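Local coordinates for protein alginate lyase A1-II' (Sphingomonas sp. A1, PDB 2CWS) that probably depolymerises alginate as a polysaccharide lyase of family 7, this chain being the lyase domain of a longer protein, at residues A[100-111]-A[123-134]; A[47-55]-A[64-72]. All blocks are in the same frame, centred on the assembly; numbering follows the deposited sequence. Where two conformers were deposited one is given.

Contact 1 of 2, residues A[100-111]-A[123-134]; sequences LPSSGKIIVAQI and PLVKAVFQDGQL. With SO4 (sulfate ion), chain B.
Val128 CG1 rests on the aliphatic part of Lys105, 3.5 Å from Lys105 CG, and Val128 CG2 meets Ile107 CG1 at 3.9 Å. With its CG anti to the backbone N (chi1 -178°), Lys105 sends its methylenes across the valine and past the Gln130 amide. A serine here is likely to leave Val128 CG1 and the Gln130 amide without their neighbour and open a gap over the strand. On the other face, Ile106 and Phe129 lie side by side, while Leu100 crosses Phe129 nearly at right angles and sets CD2 against the ring edge, 4.0 Å from Phe129 CD1.

These side chains ride on the antiparallel hairpin of strands 106-114 and 120-130, part of one sheet of the β-sandwich (jelly roll) of this family. The pair Ile106-Phe129 is hydrogen-bonded both ways, Phe129 N to Ile106 O being 2.8 Å. Leu124 and Val125 both face Ile111 in a classic β bulge, where Ile111 O grips two donors, Leu124 N at 2.8 Å and Val125 N at 3.0 Å.

At the turn, Gly104 O accepts from Gln130 NE2, which stands above the carbonyl plane, and from a water that bridges to Asp131 N. The Ser103 hydroxyl accepts from Lys105 N in an ST turn and is itself hydrogen-bonded to Gln207 O. Ile106, Val108 and Phe129 pack on Thr97 of the opposing sheet. Gln110 and Lys126 lie on the face of Ile107; Lys126 NZ pairs with Asp148, and Gln110 NE2 hydrogen-bonds to Glu69, with a weak 3.4 Å bond to sulfate O1.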
loop_
_atom_site.group_PDB
_atom_site.type_symbol
_atom_site.label_atom_id
_atom_site.label_comp_id
_atom_site.label_asym_id
_atom_site.label_seq_id
_atom_site.Cartn_x
_atom_site.Cartn_y
_atom_site.Cartn_z
ATOM N N LEU A 100 10.153 -5.548 -12.025
ATOM C CA LEU A 100 8.769 -5.404 -12.459
ATOM C C LEU A 100 8.308 -6.642 -13.191
ATOM O O LEU A 100 9.125 -7.393 -13.751
ATOM C CB LEU A 100 8.697 -4.186 -13.410
ATOM C CG LEU A 100 8.769 -2.837 -12.712
ATOM C CD1 LEU A 100 9.049 -1.734 -13.738
ATOM C CD2 LEU A 100 7.513 -2.568 -11.891
ATOM N N PRO A 101 6.993 -6.857 -13.268
ATOM C CA PRO A 101 6.439 -7.859 -14.155
ATOM C C PRO A 101 6.494 -7.361 -15.583
ATOM O O PRO A 101 6.825 -6.190 -15.838
ATOM C CB PRO A 101 4.983 -8.002 -13.681
ATOM C CG PRO A 101 4.642 -6.562 -13.320
ATOM C CD PRO A 101 5.917 -6.020 -12.669
ATOM N N SER A 102 6.101 -8.199 -16.554
ATOM C CA SER A 102 6.108 -7.789 -17.940
ATOM C C SER A 102 5.252 -6.541 -18.178
ATOM O O SER A 102 5.569 -5.757 -19.079
ATOM C CB SER A 102 5.614 -8.919 -18.836
ATOM O OG SER A 102 6.500 -10.044 -18.774
ATOM N N SER A 103 4.182 -6.359 -17.409
ATOM C CA SER A 103 3.324 -5.190 -17.680
ATOM C C SER A 103 4.021 -3.878 -17.331
ATOM O O SER A 103 3.581 -2.821 -17.770
ATOM C CB SER A 103 2.047 -5.252 -16.843
ATOM O OG SER A 103 2.375 -4.905 -15.469
ATOM N N GLY A 104 5.068 -3.912 -16.509
ATOM C CA GLY A 104 5.761 -2.670 -16.159
ATOM C C GLY A 104 5.088 -1.907 -15.049
ATOM O O GLY A 104 5.458 -0.753 -14.833
ATOM N N LYS A 105 4.171 -2.480 -14.282
ATOM C CA LYS A 105 3.395 -1.673 -13.315
ATOM C C LYS A 105 3.142 -2.478 -12.047
ATOM O O LYS A 105 2.658 -3.604 -12.092
ATOM C CB LYS A 105 2.078 -1.242 -13.946
ATOM C CG LYS A 105 1.232 -0.363 -13.042
ATOM C CD LYS A 105 -0.151 -0.091 -13.559
ATOM C CE LYS A 105 -0.128 0.746 -14.828
ATOM N NZ LYS A 105 -1.525 1.036 -15.348
ATOM N N ILE A 106 3.433 -1.831 -10.885
ATOM C CA ILE A 106 3.016 -2.361 -9.590
ATOM C C ILE A 106 2.530 -1.182 -8.754
ATOM O O ILE A 106 2.762 -0.032 -9.069
ATOM C CB ILE A 106 4.128 -3.121 -8.827
ATOM C CG1 ILE A 106 5.257 -2.179 -8.362
ATOM C CG2 ILE A 106 4.650 -4.267 -9.658
ATOM C CD1 ILE A 106 6.274 -2.897 -7.445
ATOM N N ILE A 107 1.786 -1.526 -7.684
ATOM C CA ILE A 107 1.345 -0.555 -6.675
ATOM C C ILE A 107 2.162 -0.832 -5.425
ATOM O O ILE A 107 2.220 -1.976 -4.943
ATOM C CB ILE A 107 -0.179 -0.635 -6.455
ATOM C CG1 ILE A 107 -0.894 -0.037 -7.650
ATOM C CG2 ILE A 107 -0.582 0.032 -5.130
ATOM C CD1 ILE A 107 -2.397 -0.276 -7.673
ATOM N N VAL A 108 2.773 0.226 -4.862
ATOM C CA VAL A 108 3.702 0.085 -3.738
ATOM C C VAL A 108 3.165 0.667 -2.447
ATOM O O VAL A 108 3.777 0.433 -1.393
ATOM C CB VAL A 108 5.109 0.660 -4.061
ATOM C CG1 VAL A 108 5.766 -0.138 -5.177
ATOM C CG2 VAL A 108 5.002 2.145 -4.398
ATOM N N ALA A 109 2.050 1.377 -2.469
ATOM C CA ALA A 109 1.422 1.868 -1.262
ATOM C C ALA A 109 -0.006 2.245 -1.576
ATOM O O ALA A 109 -0.348 2.536 -2.738
ATOM C CB ALA A 109 2.173 3.086 -0.699
ATOM N N GLN A 110 -0.843 2.238 -0.548
ATOM C CA GLN A 110 -2.253 2.642 -0.721
ATOM C C GLN A 110 -2.761 3.311 0.543
ATOM O O GLN A 110 -2.273 3.087 1.655
ATOM C CB GLN A 110 -3.218 1.448 -0.997
ATOM C CG GLN A 110 -2.720 0.494 -2.061
ATOM C CD GLN A 110 -3.812 -0.458 -2.471
ATOM O OE1 GLN A 110 -4.930 -0.014 -2.807
ATOM N NE2 GLN A 110 -3.504 -1.745 -2.472
ATOM N N ILE A 111 -3.846 4.075 0.347
ATOM C CA ILE A 111 -4.870 4.247 1.377
ATOM C C ILE A 111 -6.091 3.517 0.820
ATOM O O ILE A 111 -6.534 3.873 -0.278
ATOM C CB ILE A 111 -5.223 5.714 1.691
ATOM C CG1 ILE A 111 -4.026 6.460 2.253
ATOM C CG2 ILE A 111 -6.408 5.730 2.659
ATOM C CD1 ILE A 111 -4.350 7.930 2.476
ATOM N N PRO A 123 -10.382 1.574 -3.099
ATOM C CA PRO A 123 -9.120 2.280 -2.724
ATOM C C PRO A 123 -9.393 3.770 -2.830
ATOM O O PRO A 123 -10.194 4.195 -3.648
ATOM C CB PRO A 123 -8.110 1.846 -3.755
ATOM C CG PRO A 123 -8.869 1.134 -4.810
ATOM C CD PRO A 123 -10.265 0.826 -4.351
ATOM N N LEU A 124 -8.663 4.514 -1.991
ATOM C CA LEU A 124 -8.643 5.977 -2.115
ATOM C C LEU A 124 -7.367 6.486 -2.789
ATOM O O LEU A 124 -7.443 7.257 -3.738
ATOM C CB LEU A 124 -8.769 6.619 -0.724
ATOM C CG LEU A 124 -8.638 8.175 -0.735
ATOM C CD1 LEU A 124 -9.827 8.805 -1.488
ATOM C CD2 LEU A 124 -8.524 8.696 0.687
ATOM N N VAL A 125 -6.201 6.068 -2.304
ATOM C CA VAL A 125 -4.917 6.462 -2.906
ATOM C C VAL A 125 -4.200 5.200 -3.337
ATOM O O VAL A 125 -4.088 4.266 -2.535
ATOM C CB VAL A 125 -4.038 7.269 -1.942
ATOM C CG1 VAL A 125 -2.704 7.620 -2.619
ATOM C CG2 VAL A 125 -4.786 8.514 -1.431
ATOM N N LYS A 126 -3.676 5.196 -4.542
ATOM C CA LYS A 126 -2.830 4.125 -5.051
ATOM C C LYS A 126 -1.539 4.694 -5.576
ATOM O O LYS A 126 -1.559 5.560 -6.472
ATOM C CB LYS A 126 -3.523 3.353 -6.199
ATOM C CG LYS A 126 -4.890 2.793 -5.767
ATOM C CD LYS A 126 -5.777 2.417 -6.981
ATOM C CE LYS A 126 -6.332 3.723 -7.623
ATOM N NZ LYS A 126 -7.212 3.355 -8.782
ATOM N N ALA A 127 -0.402 4.255 -5.029
ATOM C CA ALA A 127 0.915 4.724 -5.476
ATOM C C ALA A 127 1.394 3.760 -6.540
ATOM O O ALA A 127 1.852 2.655 -6.227
ATOM C CB ALA A 127 1.849 4.835 -4.278
ATOM N N VAL A 128 1.240 4.163 -7.805
ATOM C CA VAL A 128 1.506 3.302 -8.956
ATOM C C VAL A 128 2.891 3.557 -9.507
ATOM O O VAL A 128 3.169 4.656 -10.018
ATOM C CB VAL A 128 0.462 3.560 -10.054
ATOM C CG1 VAL A 128 0.722 2.627 -11.238
ATOM C CG2 VAL A 128 -0.969 3.397 -9.517
ATOM N N PHE A 129 3.765 2.553 -9.381
ATOM C CA PHE A 129 5.146 2.654 -9.837
ATOM C C PHE A 129 5.267 2.100 -11.238
ATOM O O PHE A 129 4.865 0.973 -11.521
ATOM C CB PHE A 129 6.076 1.883 -8.873
ATOM C CG PHE A 129 7.521 1.930 -9.354
ATOM C CD1 PHE A 129 8.047 1.040 -10.271
ATOM C CD2 PHE A 129 8.343 2.924 -8.858
ATOM C CE1 PHE A 129 9.315 1.183 -10.740
ATOM C CE2 PHE A 129 9.637 3.059 -9.323
ATOM C CZ PHE A 129 10.125 2.177 -10.305
ATOM N N GLN A 130 5.955 2.904 -12.083
ATOM C CA GLN A 130 6.526 2.471 -13.378
ATOM C C GLN A 130 7.971 2.931 -13.417
ATOM O O GLN A 130 8.372 3.847 -12.690
ATOM C CB GLN A 130 5.737 2.955 -14.567
ATOM C CG GLN A 130 4.287 2.488 -14.290
ATOM C CD GLN A 130 3.531 2.529 -15.562
ATOM O OE1 GLN A 130 2.983 3.607 -15.902
ATOM N NE2 GLN A 130 3.453 1.424 -16.293
ATOM N N ASP A 131 8.764 2.273 -14.294
ATOM C CA ASP A 131 10.183 2.642 -14.401
ATOM C C ASP A 131 10.361 3.972 -15.120
ATOM O O ASP A 131 10.486 4.042 -16.337
ATOM C CB ASP A 131 10.890 1.508 -15.120
ATOM C CG ASP A 131 12.382 1.728 -15.317
ATOM O OD1 ASP A 131 12.926 2.669 -14.732
ATOM O OD2 ASP A 131 12.968 0.894 -16.036
ATOM N N GLY A 132 10.356 5.036 -14.344
ATOM C CA GLY A 132 10.490 6.396 -14.846
ATOM C C GLY A 132 9.395 7.355 -14.343
ATOM O O GLY A 132 9.561 8.571 -14.548
ATOM N N GLN A 133 8.336 6.830 -13.699
ATOM C CA GLN A 133 7.312 7.747 -13.194
ATOM C C GLN A 133 6.518 6.995 -12.109
ATOM O O GLN A 133 6.202 5.811 -12.260
ATOM C CB GLN A 133 6.404 8.120 -14.355
ATOM C CG GLN A 133 5.018 8.450 -13.960
ATOM C CD GLN A 133 4.111 8.810 -15.098
ATOM O OE1 GLN A 133 4.238 9.897 -15.663
ATOM N NE2 GLN A 133 3.199 7.883 -15.444
ATOM N N LEU A 134 6.199 7.733 -11.045
ATOM C CA LEU A 134 5.201 7.216 -10.102
ATOM C C LEU A 134 3.968 8.087 -10.210
ATOM O O LEU A 134 4.055 9.322 -10.374
ATOM C CB LEU A 134 5.767 7.203 -8.682
ATOM C CG LEU A 134 4.810 6.428 -7.714
ATOM C CD1 LEU A 134 5.581 5.480 -6.826
ATOM C CD2 LEU A 134 4.011 7.476 -6.946
HETATM S S SO4 B . -7.552 -3.767 -4.023
HETATM O O1 SO4 B . -6.367 -3.473 -3.020
HETATM O O2 SO4 B . -8.798 -3.182 -3.579
HETATM O O3 SO4 B . -7.261 -3.217 -5.294
HETATM O O4 SO4 B . -7.739 -5.210 -4.128
HETATM O O HOH W 1 7.681 0.355 -16.050
#

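Contact 2 of 2, residues A[47-55]-A[64-72]; sequences GAMTFWAPT and SYPRSELRE. With SO4 (sulfate ion), chain C; SO4 (sulfate ion), chain B.
Phe51 lies across Leu70 at about a right angle, the rim of its ring against the leucine branch, with Phe51 CE1 3.9 Å from Leu70 CG. Phe51 CG stands anti to its carbonyl carbon (chi1 -59°), which also brings Phe51 CD1 obliquely to 3.3 Å from Ser68 O. Met49 meets the same leucine tip to tip, Met49 CE lying 3.9 Å from Leu70 CD1. The Pro66 ring presses on backbone, Pro66 CG 3.2 Å from Pro54 O. The buried Ser68 hydroxyl finds its partner in Tyr40 O.

Strands 49-54 and 67-72 belong to the two opposing sheets of the β-sandwich, so they meet through side chains packed on each other and on backbone, without hydrogen bonds between the two strands. The other face of strand 67-72 lines a polar cleft. There Arg67 NH1 forms a salt bridge with Glu69 OE1 at 2.8 Å, and Arg67 NH2 holds one sulfate, probably from the crystallisation liquor, through O4 at 2.8 Å; Arg71 NE grips a second through O1. A largely apolar face toward the sandwich interior thus backs an anion-binding one, which may mark where carboxylates of alginate bind.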
loop_
_atom_site.group_PDB
_atom_site.type_symbol
_atom_site.label_atom_id
_atom_site.label_comp_id
_atom_site.label_asym_id
_atom_site.label_seq_id
_atom_site.Cartn_x
_atom_site.Cartn_y
_atom_site.Cartn_z
ATOM N N GLY A 47 19.425 -5.145 4.133
ATOM C CA GLY A 47 18.536 -4.839 5.247
ATOM C C GLY A 47 17.104 -4.553 4.834
ATOM O O GLY A 47 16.250 -4.384 5.722
ATOM N N ALA A 48 16.813 -4.464 3.547
ATOM C CA ALA A 48 15.439 -4.079 3.180
ATOM C C ALA A 48 14.451 -5.172 3.476
ATOM O O ALA A 48 14.697 -6.357 3.267
ATOM C CB ALA A 48 15.343 -3.819 1.666
ATOM N N MET A 49 13.251 -4.719 3.910
ATOM C CA MET A 49 12.068 -5.602 3.930
ATOM C C MET A 49 11.632 -5.740 2.463
ATOM O O MET A 49 11.302 -4.737 1.805
ATOM C CB MET A 49 11.006 -4.997 4.808
ATOM C CG MET A 49 9.651 -5.690 4.771
ATOM S SD MET A 49 8.556 -5.214 6.104
ATOM C CE MET A 49 8.451 -3.445 5.877
ATOM N N THR A 50 11.647 -6.977 1.957
ATOM C CA THR A 50 11.565 -7.251 0.533
ATOM C C THR A 50 10.328 -8.096 0.276
ATOM O O THR A 50 10.137 -9.143 0.912
ATOM C CB THR A 50 12.854 -7.963 0.103
ATOM O OG1 THR A 50 13.974 -7.186 0.457
ATOM C CG2 THR A 50 12.865 -8.099 -1.450
ATOM N N PHE A 51 9.531 -7.647 -0.687
ATOM C CA PHE A 51 8.245 -8.262 -1.036
ATOM C C PHE A 51 8.352 -8.821 -2.441
ATOM O O PHE A 51 8.634 -8.046 -3.392
ATOM C CB PHE A 51 7.135 -7.204 -1.047
ATOM C CG PHE A 51 6.944 -6.478 0.282
ATOM C CD1 PHE A 51 5.974 -6.926 1.181
ATOM C CD2 PHE A 51 7.699 -5.364 0.590
ATOM C CE1 PHE A 51 5.749 -6.230 2.351
ATOM C CE2 PHE A 51 7.485 -4.682 1.781
ATOM C CZ PHE A 51 6.491 -5.100 2.661
ATOM N N TRP A 52 8.131 -10.129 -2.602
ATOM C CA TRP A 52 8.181 -10.771 -3.915
ATOM C C TRP A 52 6.817 -11.398 -4.212
ATOM O O TRP A 52 6.236 -12.051 -3.328
ATOM C CB TRP A 52 9.315 -11.859 -3.953
ATOM C CG TRP A 52 9.240 -12.603 -5.267
ATOM C CD1 TRP A 52 9.732 -12.119 -6.469
ATOM C CD2 TRP A 52 8.642 -13.867 -5.580
ATOM N NE1 TRP A 52 9.482 -13.011 -7.470
ATOM C CE2 TRP A 52 8.801 -14.117 -6.941
ATOM C CE3 TRP A 52 7.991 -14.850 -4.762
ATOM C CZ2 TRP A 52 8.344 -15.258 -7.596
ATOM C CZ3 TRP A 52 7.534 -15.996 -5.407
ATOM C CH2 TRP A 52 7.720 -16.197 -6.798
ATOM N N ALA A 53 6.324 -11.196 -5.433
ATOM C CA ALA A 53 5.042 -11.824 -5.797
ATOM C C ALA A 53 5.053 -12.162 -7.280
ATOM O O ALA A 53 5.406 -11.307 -8.106
ATOM C CB ALA A 53 3.849 -10.908 -5.511
ATOM N N PRO A 54 4.647 -13.361 -7.645
ATOM C CA PRO A 54 4.536 -13.770 -9.046
ATOM C C PRO A 54 3.203 -13.355 -9.638
ATOM O O PRO A 54 2.171 -13.297 -8.960
ATOM C CB PRO A 54 4.636 -15.310 -8.949
ATOM C CG PRO A 54 3.932 -15.614 -7.648
ATOM C CD PRO A 54 4.313 -14.501 -6.696
ATOM N N THR A 55 3.191 -13.149 -10.963
ATOM C CA THR A 55 1.962 -12.707 -11.643
ATOM C C THR A 55 0.874 -13.775 -11.621
ATOM O O THR A 55 -0.305 -13.400 -11.767
ATOM C CB THR A 55 2.210 -12.265 -13.103
ATOM O OG1 THR A 55 2.706 -13.387 -13.849
ATOM C CG2 THR A 55 3.234 -11.120 -13.128
ATOM N N SER A 64 -8.098 -8.971 -9.151
ATOM C CA SER A 64 -7.558 -9.971 -10.066
ATOM C C SER A 64 -6.029 -10.023 -10.027
ATOM O O SER A 64 -5.384 -10.788 -10.806
ATOM C CB SER A 64 -7.878 -9.637 -11.524
ATOM O OG SER A 64 -7.256 -8.464 -11.931
ATOM N N TYR A 65 -5.516 -9.113 -9.125
ATOM C CA TYR A 65 -4.051 -9.071 -9.160
ATOM C C TYR A 65 -3.460 -9.587 -7.856
ATOM O O TYR A 65 -4.030 -9.374 -6.770
ATOM C CB TYR A 65 -3.545 -7.652 -9.382
ATOM C CG TYR A 65 -3.903 -7.041 -10.712
ATOM C CD1 TYR A 65 -4.841 -6.003 -10.794
ATOM C CD2 TYR A 65 -3.356 -7.474 -11.900
ATOM C CE1 TYR A 65 -5.197 -5.430 -12.009
ATOM C CE2 TYR A 65 -3.652 -6.897 -13.129
ATOM C CZ TYR A 65 -4.595 -5.859 -13.177
ATOM O OH TYR A 65 -4.920 -5.279 -14.365
ATOM N N PRO A 66 -2.310 -10.252 -7.918
ATOM C CA PRO A 66 -1.698 -10.817 -6.699
ATOM C C PRO A 66 -0.854 -9.771 -5.952
ATOM O O PRO A 66 -0.422 -8.740 -6.529
ATOM C CB PRO A 66 -0.788 -11.922 -7.285
ATOM C CG PRO A 66 -0.352 -11.320 -8.620
ATOM C CD PRO A 66 -1.558 -10.572 -9.129
ATOM N N ARG A 67 -0.608 -10.041 -4.678
ATOM C CA ARG A 67 0.151 -9.094 -3.851
ATOM C C ARG A 67 0.954 -9.835 -2.788
ATOM O O ARG A 67 0.564 -10.890 -2.288
ATOM C CB ARG A 67 -0.774 -8.085 -3.163
ATOM C CG ARG A 67 -1.548 -8.677 -1.973
ATOM C CD ARG A 67 -2.671 -7.754 -1.581
ATOM N NE ARG A 67 -3.824 -7.785 -2.499
ATOM C CZ ARG A 67 -4.568 -6.779 -2.892
ATOM N NH1 ARG A 67 -4.238 -5.505 -2.618
ATOM N NH2 ARG A 67 -5.656 -7.059 -3.618
ATOM N N SER A 68 2.036 -9.159 -2.401
ATOM C CA SER A 68 2.702 -9.395 -1.098
ATOM C C SER A 68 2.688 -7.998 -0.465
ATOM O O SER A 68 3.446 -7.142 -0.916
ATOM C CB SER A 68 4.113 -9.929 -1.302
ATOM O OG SER A 68 4.710 -10.088 -0.028
ATOM N N GLU A 69 1.763 -7.762 0.475
ATOM C CA GLU A 69 1.428 -6.386 0.822
ATOM C C GLU A 69 1.035 -6.334 2.313
ATOM O O GLU A 69 0.275 -7.193 2.767
ATOM C CB GLU A 69 0.324 -5.847 -0.082
ATOM C CG GLU A 69 0.068 -4.340 0.012
ATOM C CD GLU A 69 -1.072 -3.876 -0.870
ATOM O OE1 GLU A 69 -2.080 -4.606 -1.014
ATOM O OE2 GLU A 69 -0.972 -2.743 -1.415
ATOM N N LEU A 70 1.538 -5.307 3.016
ATOM C CA LEU A 70 1.120 -5.067 4.377
ATOM C C LEU A 70 -0.174 -4.274 4.408
ATOM O O LEU A 70 -0.417 -3.409 3.564
ATOM C CB LEU A 70 2.207 -4.253 5.133
ATOM C CG LEU A 70 3.539 -4.918 5.273
ATOM C CD1 LEU A 70 4.563 -3.965 5.858
ATOM C CD2 LEU A 70 3.460 -6.219 6.143
ATOM N N ARG A 71 -0.991 -4.562 5.406
ATOM C CA ARG A 71 -2.316 -3.971 5.633
ATOM C C ARG A 71 -2.332 -3.451 7.053
ATOM O O ARG A 71 -2.117 -4.228 8.019
ATOM C CB ARG A 71 -3.345 -5.117 5.392
ATOM C CG ARG A 71 -4.832 -4.744 5.414
ATOM C CD ARG A 71 -5.424 -4.308 6.775
ATOM N NE ARG A 71 -6.872 -4.465 6.695
ATOM C CZ ARG A 71 -7.741 -3.803 7.440
ATOM N NH1 ARG A 71 -7.338 -2.931 8.370
ATOM N NH2 ARG A 71 -9.053 -4.021 7.227
ATOM N N GLU A 72 -2.558 -2.153 7.226
ATOM C CA GLU A 72 -2.474 -1.524 8.540
ATOM C C GLU A 72 -3.557 -2.045 9.457
ATOM O O GLU A 72 -4.738 -2.119 9.065
ATOM C CB GLU A 72 -2.635 -0.006 8.395
ATOM C CG GLU A 72 -2.605 0.720 9.742
ATOM C CD GLU A 72 -3.059 2.162 9.624
ATOM O OE1 GLU A 72 -3.620 2.570 8.603
ATOM O OE2 GLU A 72 -2.846 2.884 10.667
HETATM S S SO4 C . -9.251 -7.159 5.397
HETATM O O1 SO4 C . -7.801 -6.624 5.093
HETATM O O2 SO4 C . -9.179 -7.993 6.544
HETATM O O3 SO4 C . -10.152 -6.120 5.554
HETATM O O4 SO4 C . -9.509 -7.878 4.138
HETATM S S SO4 B . -7.552 -3.767 -4.023
HETATM O O1 SO4 B . -6.367 -3.473 -3.020
HETATM O O2 SO4 B . -8.798 -3.182 -3.579
HETATM O O3 SO4 B . -7.261 -3.217 -5.294
HETATM O O4 SO4 B . -7.739 -5.210 -4.128
#

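How the contacts relate
Both contacts are largely buried and share the sheet that carries strands 67-72 and 106-114, but they hold it differently. Contact 1 works within that sheet, joining neighbouring strands by a ladder of backbone bonds and running out to a more exposed turn. Contact 2 works between sheets, relying on apolar packing across the sandwich interior. They meet on the cleft face, where the hydrogen bond of Gln110 to Glu69 ties one to the other; Arg67 binds, and Gln110 weakly approaches, the same sulfate, which His112 and Tyr205 also bind. Elsewhere Pro101 packs on Thr55, bringing segment 100-111 against the end of segment 47-55.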